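PDB 6ONO: transcriptional regulator WhiB1 from Mycobacterium tuberculosis H37Rv, which carries a nitric oxide-sensitive [4Fe-4S] cluster, binds DNA in its apo or nitrosylated form, represses transcription in vitro and is probably redox-responsive. Local coordinates for residues Leu16-Gly21 against Gly58-Met63. Residues are numbered along the deposited sequence; the frame is centred on the assembly and turned at random.
Sequences LFFPVG and GVWGGM. With SF4 (iron/sulfur cluster), chain E.
Phe17 and Val59 are tied by one backbone hydrogen bond: Val59 N gives its hydrogen to Phe17 O over 2.8 Å, nearly straight at 163° and in the carbonyl plane. Segment 16-21 leaves a 3-10 turn at Phe17 and runs on as loop, while 58-63 passes closest at Gly58 and Val59, with no sheet formed. Gly58 CA comes 3.1 Å from the same Phe17 O.

The Phe18 ring closes over Gly58. The CB of Phe18 heads away from the other segment, but with CG beside its own backbone N (chi1 -71°) the ring swings back and takes Gly58 CA over one face, a CH-pi contact of 3.9 Å from CA to the ring centroid. Farther along, Phe18 CZ reaches to 4.4 Å from Trp60 NE1, whose hydrogen bond goes to Ser57 O. The indole has Gly58 O in plane at its edge; the hydrogen bond to that oxygen comes from Arg68 of helix 65-71. Val59 turns its side chain toward 16-21, bringing CB to 4.3 Å from Phe17 CD2 and CG2 alongside Pro19 CD.

On the cluster side, the Phe17 ring approaches sulfur S4 obliquely, with CE2 4.1 Å away, and packs on Cys9 and Val36. Trp60 and Met63 exchange two backbone hydrogen bonds around a type I' turn, whose Gly61 CA lies 3.5 Å from S1. The rings of Phe17, Phe18 and Trp60 also meet the chain of another protein, and Val59 O is hydrogen-bonded to a polar side chain of it. This is one wall of the WhiB-family cluster pocket: the GVWGG motif, which runs into the type I' turn, lines it through Val59 and Gly61, beside a [4Fe-4S] cluster whose ligands are probably Cys9, Cys37, Cys40 and Cys46.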
ATOM      1  N   LEU A  16       3.058  -9.390   2.734  1.00 22.59           N
ATOM      2  CA  LEU A  16       3.719 -10.141   1.677  1.00 22.31           C
ATOM      3  C   LEU A  16       3.662  -9.381   0.367  1.00 20.12           C
ATOM      4  O   LEU A  16       4.584  -9.475  -0.453  1.00 21.33           O
ATOM      5  CB  LEU A  16       3.070 -11.516   1.523  1.00 24.43           C
ATOM      6  CG  LEU A  16       3.533 -12.392   0.360  1.00 26.26           C
ATOM      7  CD1 LEU A  16       4.996 -12.789   0.542  1.00 27.88           C
ATOM      8  CD2 LEU A  16       2.632 -13.609   0.241  1.00 25.48           C
ATOM      9  N   PHE A  17       2.616  -8.590   0.166  1.00 19.35           N
ATOM     10  CA  PHE A  17       2.449  -7.915  -1.111  1.00 18.10           C
ATOM     11  C   PHE A  17       3.121  -6.562  -1.133  1.00 19.70           C
ATOM     12  O   PHE A  17       3.019  -5.853  -2.133  1.00 19.09           O
ATOM     13  CB  PHE A  17       0.962  -7.819  -1.442  1.00 19.11           C
ATOM     14  CG  PHE A  17       0.355  -9.161  -1.644  1.00 18.29           C
ATOM     15  CD1 PHE A  17      -0.114  -9.884  -0.560  1.00 22.17           C
ATOM     16  CD2 PHE A  17       0.381  -9.753  -2.885  1.00 18.37           C
ATOM     17  CE1 PHE A  17      -0.617 -11.140  -0.732  1.00 21.61           C
ATOM     18  CE2 PHE A  17      -0.125 -11.015  -3.070  1.00 20.58           C
ATOM     19  CZ  PHE A  17      -0.616 -11.714  -1.995  1.00 21.77           C
ATOM     20  N   PHE A  18       3.859  -6.215  -0.078  1.00 15.84           N
ATOM     21  CA  PHE A  18       4.576  -4.946  -0.007  1.00 16.43           C
ATOM     22  C   PHE A  18       6.015  -5.197   0.429  1.00 17.36           C
ATOM     23  O   PHE A  18       6.411  -4.847   1.548  1.00 18.83           O
ATOM     24  CB  PHE A  18       3.838  -3.978   0.917  1.00 17.46           C
ATOM     25  CG  PHE A  18       2.563  -3.485   0.316  1.00 17.03           C
ATOM     26  CD1 PHE A  18       1.393  -4.232   0.422  1.00 16.93           C
ATOM     27  CD2 PHE A  18       2.556  -2.330  -0.455  1.00 17.11           C
ATOM     28  CE1 PHE A  18       0.219  -3.800  -0.186  1.00 17.01           C
ATOM     29  CE2 PHE A  18       1.401  -1.904  -1.079  1.00 17.06           C
ATOM     30  CZ  PHE A  18       0.228  -2.636  -0.941  1.00 17.03           C
ATOM     31  N   PRO A  19       6.830  -5.807  -0.434  1.00 23.49           N
ATOM     32  CA  PRO A  19       8.235  -6.005  -0.073  1.00 24.55           C
ATOM     33  C   PRO A  19       8.970  -4.681  -0.052  1.00 27.66           C
ATOM     34  O   PRO A  19       8.722  -3.792  -0.870  1.00 29.96           O
ATOM     35  CB  PRO A  19       8.766  -6.921  -1.183  1.00 24.00           C
ATOM     36  CG  PRO A  19       7.902  -6.635  -2.339  1.00 25.66           C
ATOM     37  CD  PRO A  19       6.538  -6.310  -1.789  1.00 22.89           C
ATOM     38  N   VAL A  20       9.861  -4.543   0.915  1.00 37.96           N
ATOM     39  CA  VAL A  20      10.710  -3.367   1.023  1.00 43.13           C
ATOM     40  C   VAL A  20      12.083  -3.721   0.463  1.00 54.14           C
ATOM     41  O   VAL A  20      12.674  -4.740   0.845  1.00 50.99           O
ATOM     42  CB  VAL A  20      10.791  -2.847   2.468  1.00 42.69           C
ATOM     43  CG1 VAL A  20      11.191  -3.943   3.436  1.00 54.36           C
ATOM     44  CG2 VAL A  20      11.761  -1.680   2.551  1.00 53.20           C
ATOM     45  N   GLY A  21      12.549  -2.942  -0.508  1.00 84.96           N
ATOM     46  CA  GLY A  21      13.897  -3.149  -0.992  1.00 74.34           C
ATOM     47  C   GLY A  21      14.866  -2.744   0.107  1.00 78.62           C
ATOM     48  O   GLY A  21      14.937  -1.564   0.468  1.00 84.40           O
ATOM     49  N   GLY A  58       3.515  -1.921  -4.130  1.00 17.85           N
ATOM     50  CA  GLY A  58       3.062  -3.273  -3.876  1.00 15.82           C
ATOM     51  C   GLY A  58       2.964  -4.140  -5.122  1.00 15.18           C
ATOM     52  O   GLY A  58       3.109  -3.689  -6.263  1.00 15.43           O
ATOM     53  N   VAL A  59       2.723  -5.430  -4.871  1.00 15.17           N
ATOM     54  CA  VAL A  59       2.454  -6.417  -5.912  1.00 14.98           C
ATOM     55  C   VAL A  59       0.941  -6.543  -6.074  1.00 18.79           C
ATOM     56  O   VAL A  59       0.221  -6.847  -5.108  1.00 16.33           O
ATOM     57  CB  VAL A  59       3.085  -7.776  -5.566  1.00 14.86           C
ATOM     58  CG1 VAL A  59       2.742  -8.806  -6.612  1.00 15.09           C
ATOM     59  CG2 VAL A  59       4.624  -7.656  -5.395  1.00 15.06           C
ATOM     60  N   TRP A  60       0.458  -6.281  -7.290  1.00 14.76           N
ATOM     61  CA  TRP A  60      -0.940  -6.419  -7.672  1.00 15.76           C
ATOM     62  C   TRP A  60      -0.992  -7.211  -8.961  1.00 18.16           C
ATOM     63  O   TRP A  60      -0.140  -7.026  -9.836  1.00 16.22           O
ATOM     64  CB  TRP A  60      -1.629  -5.069  -7.919  1.00 16.54           C
ATOM     65  CG  TRP A  60      -1.596  -4.097  -6.765  1.00 16.43           C
ATOM     66  CD1 TRP A  60      -0.486  -3.558  -6.171  1.00 18.45           C
ATOM     67  CD2 TRP A  60      -2.723  -3.523  -6.099  1.00 17.56           C
ATOM     68  NE1 TRP A  60      -0.856  -2.693  -5.169  1.00 16.37           N
ATOM     69  CE2 TRP A  60      -2.223  -2.655  -5.099  1.00 21.45           C
ATOM     70  CE3 TRP A  60      -4.109  -3.661  -6.243  1.00 19.10           C
ATOM     71  CZ2 TRP A  60      -3.060  -1.927  -4.247  1.00 18.70           C
ATOM     72  CZ3 TRP A  60      -4.941  -2.937  -5.402  1.00 20.40           C
ATOM     73  CH2 TRP A  60      -4.412  -2.079  -4.418  1.00 20.13           C
ATOM     74  N   GLY A  61      -1.988  -8.090  -9.071  1.00 19.42           N
ATOM     75  CA  GLY A  61      -2.277  -8.788 -10.311  1.00 20.20           C
ATOM     76  C   GLY A  61      -1.102  -9.538 -10.908  1.00 21.39           C
ATOM     77  O   GLY A  61      -0.980  -9.640 -12.131  1.00 21.24           O
ATOM     78  N   GLY A  62      -0.229 -10.064 -10.056  1.00 16.88           N
ATOM     79  CA  GLY A  62       0.940 -10.786 -10.522  1.00 16.78           C
ATOM     80  C   GLY A  62       2.070  -9.933 -11.053  1.00 16.30           C
ATOM     81  O   GLY A  62       2.984 -10.486 -11.670  1.00 16.80           O
HETATM   82  N   MSE A  63       2.029  -8.611 -10.855  1.00 17.21           N
HETATM   83  CA  MSE A  63       3.114  -7.709 -11.271  1.00 18.67           C
HETATM   84  C   MSE A  63       3.668  -6.915 -10.075  1.00 18.70           C
HETATM   85  O   MSE A  63       2.900  -6.460  -9.222  1.00 16.85           O
HETATM   86  CB  MSE A  63       2.642  -6.704 -12.337  1.00 18.28           C
HETATM   87  CG  MSE A  63       2.038  -7.290 -13.602  1.00 24.01           C
HETATM   88 SE   MSE A  63       2.197  -5.985 -15.053  0.54 22.71          SE
HETATM   89  CE  MSE A  63       4.067  -6.220 -15.475  1.00 30.67           C
TER
HETATM   90 FE1  SF4 E 101      -4.480 -10.596  -4.415  1.00 25.40          FE
HETATM   91 FE2  SF4 E 101      -2.648 -11.132  -6.353  1.00 21.46          FE
HETATM   92 FE3  SF4 E 101      -4.653  -9.324  -6.833  1.00 23.82          FE
HETATM   93 FE4  SF4 E 101      -5.246 -11.973  -6.620  1.00 27.11          FE
HETATM   94  S1  SF4 E 101      -3.949 -11.006  -8.203  1.00 26.48           S
HETATM   95  S2  SF4 E 101      -6.362 -10.253  -5.663  1.00 25.45           S
HETATM   96  S3  SF4 E 101      -3.719 -12.637  -5.059  1.00 25.14           S
HETATM   97  S4  SF4 E 101      -2.985  -9.122  -5.285  1.00 22.92           S